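Fusolin (Unidentified entomopoxvirus, PDB 4OW5) forms crystalline viral spindles that enhance entomopoxvirus virulence, and probably binds chitin and cleaves it oxidatively as a lytic polysaccharide monooxygenase. Local coordinates at residues R10-N15 with Q64-Y69; Y91-H96 with Y226-V231; E145-E150 with V213-N218. All coordinates share one frame; numbering follows the deposited sequence.

The three contacts illustrate how a beta sandwich is held together and its helices and loops are fixed to it. Contact 3 joins two neighbouring strands through backbone hydrogen bonds, with an aromatic stack on one face and a salt bridge on the other. Contact 2, whose touching residues are all buried, joins a loop to the adjoining strand 223-234, and relies on a disulfide and one water. Contact 1, only partly buried, sets a short helix against a turn through a salt bridge, an amide hydrogen bond and a CH-pi contact. Contacts 2 and 3 share a sheet, where Asn227 N meets Val213 O, and contacts 1 and 2 touch through Arg10 and Asp230, whereas contacts 1 and 3 do not meet.

Contact 1: residues R10-N15 with Q64-Y69; sequences RQRRCN and QQDNEY. With EDO (1,2-ethanediol), chain F; EDO (1,2-ethanediol), chain H; EDO (1,2-ethanediol), chain D.
In the helical region that follows the first strand, helix 10-17 lies against the type I turn from Gln65 to Glu68; Gln11 and Asp66 carry most of the contact, with Arg12 adding a salt bridge. The aliphatic part of Gln11 lies flat over one face of the Tyr69 ring, with CG 3.5 Å from the ring centroid and almost on the normal. Its CG stands between the backbone N and the carbonyl carbon (chi1 82°), and a further bend at chi2 turns the amide back toward the turn. There NE2 donates to Asp66 O at 3.0 Å, in the carbonyl plane and on a lone pair; the same NE2 also bonds Asn227 OD1, so two acceptors hold the amide. The Tyr69 hydroxyl is bonded to the backbone of Met62.

One residue along the helix, Arg12 NH1 makes a salt bridge with Asp66 OD2 at 3.0 Å. The bond is nearly straight (171°): OD2 lies in the plane of the guanidinium and is met on its syn side, slightly out of the carboxylate plane. A 1,2-ethanediol, probably from the crystallisation liquor, accepts from Arg12 NE and NH2. Two residues after Asp66, Glu68 OE1 hydrogen-bonds NE2 of His1, a metal-site residue, which suggests a second-shell role for this turn. The arrangement is consistent with the helical region between the first strands of LPMO_10 proteins, here reaching the N-terminal histidine through Glu68.

Contact 2: residues Y91-H96 with Y226-V231; sequences YLCAAH and YNCADV
Cys93 and Cys228 point their sulfurs at each other across the interface, and the resulting disulfide, with Cys93 SG and Cys228 SG 2.0 Å apart, is the covalent link of the contact. Each sulfur stands anti to its own carbonyl carbon (chi1 -60° and -68°), and the bridge closes with chi3 of -86°, close to the quarter turn a relaxed disulfide prefers and of left-handed sense. Across it, Cys93 CA and Cys228 CA lie 5.3 Å apart.

Beside the bridge one water joins the backbones: it donates to Cys93 O at 2.9 Å and accepts from Cys228 N at 2.8 Å. The water therefore supplies the polar link between two main chains that do not pair directly. Two residues away along each chain, Ala95 CB packs on Tyr226 CB at 4.0 Å, its methyl approaching the ring obliquely. A positive phi at Ala95 turns the loop there.

The loop is pinned further by Tyr212, whose hydroxyl bonds Leu92 O, and by Asp112, which takes the amide of Cys93. Strand 223-234, which bears Cys228, runs antiparallel beside strand 209-217, while Ala229 and Asn227 touch strand 2-6 from this strand.

Contact 3: residues E145-E150 with V213-N218; sequences EPSFFE and VRWQRN
Phe149 lays its ring over the five-membered ring of Trp215 in an offset stack, the centroids 4.3 Å apart and the planes only 11° from parallel. The two residues face each other as a non-hydrogen-bonded pair of antiparallel strands, 147-154 and 209-217, in one sheet of the fibronectin type III-like beta sandwich. Phe138 and Tyr196 of the other sheet pack on both rings, so the stack is part of the core. The edge of the indole is used as well: NE1 of Trp215 donates to Ser147 OG at 3.0 Å, close to the ring plane. This serine hydroxyl in turn donates to Glu145 OE2, so one oxygen both accepts and gives.

On the opposite face of the sheet, Phe148 and Gln216 form a hydrogen-bonded pair, each N bonded to the other's O. Phe148 has CG between its backbone N and carbonyl carbon (chi1 70°), which brings its ring alongside the glutamine, where Gln216 CB lies over one face, 3.8 Å from the centroid. Next along, Arg214 stretches beside Glu150 and makes a salt bridge from Arg214 NH1 to Glu150 OE1 of 2.9 Å; the carboxylate oxygen lies in the guanidinium plane, but is approached from above the carboxylate's own plane. Tyr152 shares Glu150 OE1, giving it two partners, and Arg214 NH2 bonds both Gln216 OE1 and Tyr77 O. Pro146 O accepts from Asn218 N. Arg217, whose side chain touches His144, a metal ligand though no metal is bound here, gives NE at 2.9 Å to a water oxygen that donates to Pro146 O.

Contact 1: residues R10-N15 with Q64-Y69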
loop_
_atom_site.group_PDB
_atom_site.type_symbol
_atom_site.label_atom_id
_atom_site.label_comp_id
_atom_site.label_asym_id
_atom_site.label_seq_id
_atom_site.Cartn_x
_atom_site.Cartn_y
_atom_site.Cartn_z
ATOM N N ARG A 10 -13.766 13.268 4.308
ATOM C CA ARG A 10 -12.554 13.722 4.997
ATOM C C ARG A 10 -12.853 14.722 6.111
ATOM O O ARG A 10 -12.367 14.559 7.241
ATOM C CB ARG A 10 -11.597 14.365 3.988
ATOM C CG ARG A 10 -10.257 14.710 4.554
ATOM C CD ARG A 10 -9.413 15.357 3.479
ATOM N NE ARG A 10 -8.918 14.365 2.521
ATOM C CZ ARG A 10 -8.094 14.649 1.525
ATOM N NH1 ARG A 10 -7.661 15.891 1.351
ATOM N NH2 ARG A 10 -7.669 13.689 0.709
ATOM N N GLN A 11 -13.595 15.778 5.777
ATOM C CA GLN A 11 -13.896 16.818 6.746
ATOM C C GLN A 11 -14.863 16.317 7.831
ATOM O O GLN A 11 -14.826 16.826 8.948
ATOM C CB GLN A 11 -14.421 18.091 6.089
ATOM C CG GLN A 11 -15.903 18.146 5.729
ATOM C CD GLN A 11 -16.357 17.138 4.720
ATOM O OE1 GLN A 11 -15.594 16.621 3.926
ATOM N NE2 GLN A 11 -17.630 16.918 4.666
ATOM N N ARG A 12 -15.753 15.403 7.483
ATOM C CA ARG A 12 -16.670 14.798 8.437
ATOM C C ARG A 12 -15.897 13.955 9.466
ATOM O O ARG A 12 -16.181 14.043 10.658
ATOM C CB ARG A 12 -17.712 13.915 7.716
ATOM C CG ARG A 12 -18.690 13.207 8.656
ATOM C CD ARG A 12 -19.398 14.139 9.608
ATOM N NE ARG A 12 -20.260 13.401 10.527
ATOM C CZ ARG A 12 -20.899 13.933 11.563
ATOM N NH1 ARG A 12 -20.809 15.238 11.815
ATOM N NH2 ARG A 12 -21.630 13.166 12.358
ATOM N N ARG A 13 -14.921 13.167 9.024
ATOM C CA ARG A 13 -14.078 12.410 9.967
ATOM C C ARG A 13 -13.355 13.362 10.936
ATOM O O ARG A 13 -13.304 13.092 12.141
ATOM C CB ARG A 13 -13.053 11.542 9.234
ATOM C CG ARG A 13 -12.150 10.745 10.163
ATOM C CD ARG A 13 -11.119 9.945 9.409
ATOM N NE ARG A 13 -11.675 8.685 8.938
ATOM C CZ ARG A 13 -11.598 7.510 9.556
ATOM N NH1 ARG A 13 -10.994 7.406 10.740
ATOM N NH2 ARG A 13 -12.134 6.426 9.004
ATOM N N CYS A 14 -12.793 14.455 10.423
ATOM C CA CYS A 14 -12.088 15.413 11.276
ATOM C C CYS A 14 -13.049 16.030 12.285
ATOM O O CYS A 14 -12.695 16.136 13.442
ATOM C CB CYS A 14 -11.382 16.483 10.450
ATOM S SG CYS A 14 -10.024 15.834 9.432
ATOM N N ASN A 15 -14.234 16.401 11.861
ATOM C CA ASN A 15 -15.248 16.976 12.753
ATOM C C ASN A 15 -15.610 16.007 13.875
ATOM O O ASN A 15 -15.469 16.366 15.048
ATOM C CB ASN A 15 -16.518 17.358 11.980
ATOM C CG ASN A 15 -17.567 18.039 12.846
ATOM O OD1 ASN A 15 -17.433 19.182 13.224
ATOM N ND2 ASN A 15 -18.557 17.325 13.276
ATOM N N GLN A 64 -16.348 22.682 12.017
ATOM C CA GLN A 64 -17.762 22.805 12.388
ATOM C C GLN A 64 -18.670 22.803 11.191
ATOM O O GLN A 64 -19.781 22.281 11.291
ATOM C CB GLN A 64 -17.997 24.101 13.173
ATOM C CG GLN A 64 -19.453 24.307 13.669
ATOM C CD GLN A 64 -19.881 25.745 13.832
ATOM O OE1 GLN A 64 -19.602 26.607 12.996
ATOM N NE2 GLN A 64 -20.729 25.997 14.820
ATOM N N GLN A 65 -18.240 23.385 10.057
ATOM C CA GLN A 65 -19.093 23.480 8.856
ATOM C C GLN A 65 -18.923 22.283 7.945
ATOM O O GLN A 65 -18.926 22.447 6.730
ATOM C CB GLN A 65 -18.762 24.779 8.100
ATOM C CG GLN A 65 -19.131 26.034 8.891
ATOM C CD GLN A 65 -20.626 26.192 9.022
ATOM O OE1 GLN A 65 -21.357 26.330 8.037
ATOM N NE2 GLN A 65 -21.145 26.038 10.214
ATOM N N ASP A 66 -18.874 21.074 8.506
ATOM C CA ASP A 66 -18.661 19.856 7.738
ATOM C C ASP A 66 -19.839 19.538 6.817
ATOM O O ASP A 66 -19.634 18.811 5.884
ATOM C CB ASP A 66 -18.341 18.659 8.653
ATOM C CG ASP A 66 -19.396 18.220 9.665
ATOM O OD1 ASP A 66 -20.414 18.958 9.851
ATOM O OD2 ASP A 66 -19.192 17.186 10.297
ATOM N N ASN A 67 -21.029 20.142 7.021
ATOM C CA ASN A 67 -22.207 19.961 6.177
ATOM C C ASN A 67 -22.332 21.126 5.170
ATOM O O ASN A 67 -23.294 21.143 4.414
ATOM C CB ASN A 67 -23.454 19.833 7.069
ATOM C CG ASN A 67 -23.826 21.121 7.784
ATOM O OD1 ASN A 67 -23.050 22.086 7.840
ATOM N ND2 ASN A 67 -24.976 21.150 8.385
ATOM N N GLU A 68 -21.384 22.109 5.171
ATOM C CA GLU A 68 -21.435 23.251 4.265
ATOM C C GLU A 68 -20.123 23.395 3.469
ATOM O O GLU A 68 -19.581 24.484 3.310
ATOM C CB GLU A 68 -21.784 24.546 5.028
ATOM C CG GLU A 68 -22.346 25.630 4.126
ATOM C CD GLU A 68 -22.824 26.863 4.871
ATOM O OE1 GLU A 68 -24.057 27.032 5.013
ATOM O OE2 GLU A 68 -21.969 27.626 5.372
ATOM N N TYR A 69 -19.665 22.287 2.889
ATOM C CA TYR A 69 -18.519 22.305 1.993
ATOM C C TYR A 69 -19.126 22.512 0.640
ATOM O O TYR A 69 -19.380 21.559 -0.106
ATOM C CB TYR A 69 -17.666 21.034 2.108
ATOM C CG TYR A 69 -16.610 21.144 3.176
ATOM C CD1 TYR A 69 -16.949 21.407 4.492
ATOM C CD2 TYR A 69 -15.265 20.945 2.876
ATOM C CE1 TYR A 69 -15.974 21.585 5.466
ATOM C CE2 TYR A 69 -14.290 21.024 3.855
ATOM C CZ TYR A 69 -14.638 21.391 5.145
ATOM O OH TYR A 69 -13.677 21.507 6.116
HETATM C C1 EDO F . -20.871 9.215 12.679
HETATM O O1 EDO F . -22.007 10.062 12.573
HETATM C C2 EDO F . -19.752 9.695 11.708
HETATM O O2 EDO F . -20.313 10.397 10.600
HETATM C C1 EDO H . -6.682 17.318 -1.720
HETATM O O1 EDO H . -6.375 18.320 -2.626
HETATM C C2 EDO H . -5.450 16.815 -0.959
HETATM O O2 EDO H . -5.757 15.478 -0.643
HETATM C C1 EDO D . -18.290 18.079 18.050
HETATM O O1 EDO D . -18.484 19.160 17.166
HETATM C C2 EDO D . -16.802 17.726 18.119
HETATM O O2 EDO D . -16.609 16.349 17.855
#

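Contact 2: residues Y91-H96 with Y226-V231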
loop_
_atom_site.group_PDB
_atom_site.type_symbol
_atom_site.label_atom_id
_atom_site.label_comp_id
_atom_site.label_asym_id
_atom_site.label_seq_id
_atom_site.Cartn_x
_atom_site.Cartn_y
_atom_site.Cartn_z
ATOM N N TYR A 91 -8.682 23.735 -4.934
ATOM C CA TYR A 91 -9.061 23.503 -3.527
ATOM C C TYR A 91 -10.363 22.686 -3.499
ATOM O O TYR A 91 -11.368 23.064 -2.882
ATOM C CB TYR A 91 -9.194 24.821 -2.764
ATOM C CG TYR A 91 -7.870 25.511 -2.536
ATOM C CD1 TYR A 91 -6.908 24.952 -1.711
ATOM C CD2 TYR A 91 -7.543 26.678 -3.215
ATOM C CE1 TYR A 91 -5.708 25.602 -1.455
ATOM C CE2 TYR A 91 -6.292 27.286 -3.050
ATOM C CZ TYR A 91 -5.397 26.766 -2.133
ATOM O OH TYR A 91 -4.202 27.382 -1.848
ATOM N N LEU A 92 -10.344 21.570 -4.229
ATOM C CA LEU A 92 -11.507 20.726 -4.408
ATOM C C LEU A 92 -12.043 20.138 -3.096
ATOM O O LEU A 92 -13.257 20.037 -2.964
ATOM C CB LEU A 92 -11.229 19.591 -5.405
ATOM C CG LEU A 92 -11.531 19.905 -6.881
ATOM C CD1 LEU A 92 -10.584 20.979 -7.409
ATOM C CD2 LEU A 92 -11.434 18.645 -7.731
ATOM N N CYS A 93 -11.180 19.728 -2.144
ATOM C CA CYS A 93 -11.689 19.139 -0.906
ATOM C C CYS A 93 -12.234 20.216 0.043
ATOM O O CYS A 93 -12.883 19.850 1.021
ATOM C CB CYS A 93 -10.621 18.287 -0.227
ATOM S SG CYS A 93 -10.030 16.892 -1.243
ATOM N N ALA A 94 -11.925 21.507 -0.204
ATOM C CA ALA A 94 -12.462 22.646 0.539
ATOM C C ALA A 94 -13.701 23.234 -0.153
ATOM O O ALA A 94 -14.231 24.229 0.329
ATOM C CB ALA A 94 -11.411 23.713 0.635
ATOM N N ALA A 95 -14.128 22.671 -1.314
ATOM C CA ALA A 95 -15.166 23.229 -2.183
ATOM C C ALA A 95 -14.834 24.705 -2.541
ATOM O O ALA A 95 -15.718 25.561 -2.615
ATOM C CB ALA A 95 -16.524 23.109 -1.527
ATOM N N HIS A 96 -13.535 24.984 -2.772
ATOM C CA HIS A 96 -13.023 26.297 -3.147
ATOM C C HIS A 96 -13.391 27.410 -2.128
ATOM O O HIS A 96 -13.598 28.553 -2.518
ATOM C CB HIS A 96 -13.481 26.689 -4.587
ATOM C CG HIS A 96 -12.708 27.824 -5.186
ATOM N ND1 HIS A 96 -13.335 29.011 -5.569
ATOM C CD2 HIS A 96 -11.382 27.953 -5.383
ATOM C CE1 HIS A 96 -12.372 29.809 -6.015
ATOM N NE2 HIS A 96 -11.179 29.222 -5.929
ATOM N N TYR A 226 -19.557 19.618 -2.178
ATOM C CA TYR A 226 -18.422 18.868 -2.691
ATOM C C TYR A 226 -17.625 18.269 -1.537
ATOM O O TYR A 226 -17.161 19.006 -0.666
ATOM C CB TYR A 226 -17.532 19.773 -3.536
ATOM C CG TYR A 226 -18.241 20.446 -4.698
ATOM C CD1 TYR A 226 -18.083 19.986 -5.999
ATOM C CD2 TYR A 226 -19.050 21.557 -4.496
ATOM C CE1 TYR A 226 -18.715 20.617 -7.074
ATOM C CE2 TYR A 226 -19.690 22.197 -5.562
ATOM C CZ TYR A 226 -19.542 21.702 -6.848
ATOM O OH TYR A 226 -20.268 22.263 -7.862
ATOM N N ASN A 227 -17.450 16.955 -1.520
ATOM C CA ASN A 227 -16.688 16.275 -0.459
ATOM C C ASN A 227 -15.720 15.244 -1.004
ATOM O O ASN A 227 -16.101 14.434 -1.857
ATOM C CB ASN A 227 -17.619 15.514 0.483
ATOM C CG ASN A 227 -18.519 16.254 1.428
ATOM O OD1 ASN A 227 -19.110 15.611 2.267
ATOM N ND2 ASN A 227 -18.574 17.567 1.452
ATOM N N CYS A 228 -14.508 15.201 -0.413
ATOM C CA CYS A 228 -13.496 14.185 -0.633
ATOM C C CYS A 228 -13.659 13.099 0.392
ATOM O O CYS A 228 -13.873 13.400 1.559
ATOM C CB CYS A 228 -12.090 14.787 -0.544
ATOM S SG CYS A 228 -11.713 15.927 -1.881
ATOM N N ALA A 229 -13.525 11.843 -0.022
ATOM C CA ALA A 229 -13.516 10.688 0.876
ATOM C C ALA A 229 -12.273 9.851 0.545
ATOM O O ALA A 229 -12.060 9.500 -0.612
ATOM C CB ALA A 229 -14.765 9.874 0.714
ATOM N N ASP A 230 -11.475 9.555 1.552
ATOM C CA ASP A 230 -10.243 8.763 1.433
ATOM C C ASP A 230 -10.563 7.277 1.627
ATOM O O ASP A 230 -11.260 6.896 2.569
ATOM C CB ASP A 230 -9.213 9.234 2.451
ATOM C CG ASP A 230 -8.893 10.713 2.294
ATOM O OD1 ASP A 230 -8.302 11.088 1.240
ATOM O OD2 ASP A 230 -9.246 11.508 3.216
ATOM N N VAL A 231 -10.072 6.453 0.747
ATOM C CA VAL A 231 -10.366 5.015 0.715
ATOM C C VAL A 231 -9.137 4.196 0.282
ATOM O O VAL A 231 -8.349 4.625 -0.560
ATOM C CB VAL A 231 -11.558 4.722 -0.273
ATOM C CG1 VAL A 231 -12.027 3.252 -0.221
ATOM C CG2 VAL A 231 -12.742 5.661 -0.076
HETATM O O HOH W 1 -13.925 17.157 1.565
#

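Contact 3: residues E145-E150 with V213-N218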
loop_
_atom_site.group_PDB
_atom_site.type_symbol
_atom_site.label_atom_id
_atom_site.label_comp_id
_atom_site.label_asym_id
_atom_site.label_seq_id
_atom_site.Cartn_x
_atom_site.Cartn_y
_atom_site.Cartn_z
ATOM N N GLU A 145 -34.570 19.207 -2.531
ATOM C CA GLU A 145 -34.981 18.593 -3.778
ATOM C C GLU A 145 -35.608 19.657 -4.687
ATOM O O GLU A 145 -36.269 20.556 -4.175
ATOM C CB GLU A 145 -35.974 17.451 -3.532
ATOM C CG GLU A 145 -35.338 16.164 -3.028
ATOM C CD GLU A 145 -34.295 15.575 -3.965
ATOM O OE1 GLU A 145 -34.436 15.695 -5.203
ATOM O OE2 GLU A 145 -33.320 14.990 -3.453
ATOM N N PRO A 146 -35.422 19.586 -6.012
ATOM C CA PRO A 146 -34.715 18.522 -6.754
ATOM C C PRO A 146 -33.172 18.652 -6.664
ATOM O O PRO A 146 -32.620 19.729 -6.454
ATOM C CB PRO A 146 -35.214 18.707 -8.198
ATOM C CG PRO A 146 -35.579 20.149 -8.300
ATOM C CD PRO A 146 -36.027 20.578 -6.920
ATOM N N SER A 147 -32.499 17.549 -6.869
ATOM C CA SER A 147 -31.049 17.519 -6.832
ATOM C C SER A 147 -30.529 16.310 -7.560
ATOM O O SER A 147 -31.303 15.429 -7.980
ATOM C CB SER A 147 -30.572 17.505 -5.386
ATOM O OG SER A 147 -30.958 16.292 -4.756
ATOM N N PHE A 148 -29.221 16.279 -7.754
ATOM C CA PHE A 148 -28.551 15.141 -8.381
ATOM C C PHE A 148 -27.144 15.006 -7.804
ATOM O O PHE A 148 -26.612 15.934 -7.183
ATOM C CB PHE A 148 -28.501 15.286 -9.915
ATOM C CG PHE A 148 -27.597 16.359 -10.472
ATOM C CD1 PHE A 148 -28.072 17.636 -10.705
ATOM C CD2 PHE A 148 -26.276 16.077 -10.816
ATOM C CE1 PHE A 148 -27.248 18.612 -11.266
ATOM C CE2 PHE A 148 -25.446 17.076 -11.317
ATOM C CZ PHE A 148 -25.964 18.313 -11.614
ATOM N N PHE A 149 -26.546 13.859 -8.041
ATOM C CA PHE A 149 -25.189 13.578 -7.571
ATOM C C PHE A 149 -24.274 13.242 -8.696
ATOM O O PHE A 149 -24.707 12.737 -9.731
ATOM C CB PHE A 149 -25.179 12.380 -6.611
ATOM C CG PHE A 149 -25.708 12.659 -5.236
ATOM C CD1 PHE A 149 -27.074 12.694 -4.993
ATOM C CD2 PHE A 149 -24.843 12.831 -4.164
ATOM C CE1 PHE A 149 -27.559 12.954 -3.721
ATOM C CE2 PHE A 149 -25.329 13.081 -2.895
ATOM C CZ PHE A 149 -26.682 13.185 -2.687
ATOM N N GLU A 150 -22.998 13.504 -8.477
ATOM C CA GLU A 150 -21.916 13.044 -9.326
ATOM C C GLU A 150 -20.885 12.471 -8.422
ATOM O O GLU A 150 -20.629 13.053 -7.372
ATOM C CB GLU A 150 -21.330 14.135 -10.204
ATOM C CG GLU A 150 -22.323 14.704 -11.170
ATOM C CD GLU A 150 -21.750 15.752 -12.091
ATOM O OE1 GLU A 150 -20.909 16.546 -11.619
ATOM O OE2 GLU A 150 -22.175 15.819 -13.265
ATOM N N VAL A 213 -17.410 13.456 -4.270
ATOM C CA VAL A 213 -18.877 13.470 -4.379
ATOM C C VAL A 213 -19.359 14.906 -4.453
ATOM O O VAL A 213 -19.044 15.736 -3.581
ATOM C CB VAL A 213 -19.550 12.747 -3.196
ATOM C CG1 VAL A 213 -21.081 12.815 -3.297
ATOM C CG2 VAL A 213 -19.109 11.296 -3.120
ATOM N N ARG A 214 -20.185 15.154 -5.465
ATOM C CA ARG A 214 -20.847 16.406 -5.720
ATOM C C ARG A 214 -22.348 16.209 -5.549
ATOM O O ARG A 214 -22.910 15.342 -6.209
ATOM C CB ARG A 214 -20.557 16.868 -7.140
ATOM C CG ARG A 214 -21.221 18.199 -7.459
ATOM C CD ARG A 214 -21.039 18.525 -8.909
ATOM N NE ARG A 214 -21.694 19.776 -9.275
ATOM C CZ ARG A 214 -22.123 20.086 -10.499
ATOM N NH1 ARG A 214 -21.977 19.227 -11.505
ATOM N NH2 ARG A 214 -22.687 21.261 -10.730
ATOM N N TRP A 215 -22.981 16.974 -4.677
ATOM C CA TRP A 215 -24.436 16.956 -4.465
ATOM C C TRP A 215 -24.923 18.311 -4.930
ATOM O O TRP A 215 -24.621 19.328 -4.302
ATOM C CB TRP A 215 -24.825 16.671 -3.012
ATOM C CG TRP A 215 -26.312 16.733 -2.777
ATOM C CD1 TRP A 215 -27.304 16.333 -3.627
ATOM C CD2 TRP A 215 -26.966 17.174 -1.582
ATOM N NE1 TRP A 215 -28.531 16.527 -3.045
ATOM C CE2 TRP A 215 -28.356 17.045 -1.793
ATOM C CE3 TRP A 215 -26.514 17.670 -0.355
ATOM C CZ2 TRP A 215 -29.302 17.420 -0.825
ATOM C CZ3 TRP A 215 -27.453 18.041 0.604
ATOM C CH2 TRP A 215 -28.827 17.925 0.361
ATOM N N GLN A 216 -25.534 18.350 -6.102
ATOM C CA GLN A 216 -25.911 19.591 -6.747
ATOM C C GLN A 216 -27.416 19.806 -6.714
ATOM O O GLN A 216 -28.167 18.963 -7.169
ATOM C CB GLN A 216 -25.427 19.564 -8.201
ATOM C CG GLN A 216 -25.779 20.822 -9.037
ATOM C CD GLN A 216 -25.207 22.088 -8.470
ATOM O OE1 GLN A 216 -23.976 22.227 -8.304
ATOM N NE2 GLN A 216 -26.050 23.070 -8.202
ATOM N N ARG A 217 -27.842 20.953 -6.192
ATOM C CA ARG A 217 -29.239 21.350 -6.208
ATOM C C ARG A 217 -29.622 21.805 -7.614
ATOM O O ARG A 217 -28.903 22.572 -8.249
ATOM C CB ARG A 217 -29.507 22.476 -5.208
ATOM C CG ARG A 217 -29.234 22.080 -3.776
ATOM C CD ARG A 217 -29.649 23.169 -2.807
ATOM N NE ARG A 217 -31.098 23.369 -2.809
ATOM C CZ ARG A 217 -31.736 24.286 -2.096
ATOM N NH1 ARG A 217 -31.063 25.102 -1.296
ATOM N NH2 ARG A 217 -33.060 24.374 -2.151
ATOM N N ASN A 218 -30.757 21.325 -8.097
ATOM C CA ASN A 218 -31.290 21.728 -9.398
ATOM C C ASN A 218 -32.119 22.977 -9.227
ATOM O O ASN A 218 -33.346 22.856 -9.236
ATOM C CB ASN A 218 -32.188 20.642 -9.972
ATOM C CG ASN A 218 -31.486 19.509 -10.564
ATOM O OD1 ASN A 218 -31.307 18.487 -9.915
ATOM N ND2 ASN A 218 -31.184 19.615 -11.833
HETATM O O HOH W 2 -35.194 23.621 -4.373
HETATM O O HOH W 3 -32.889 21.779 -4.428
#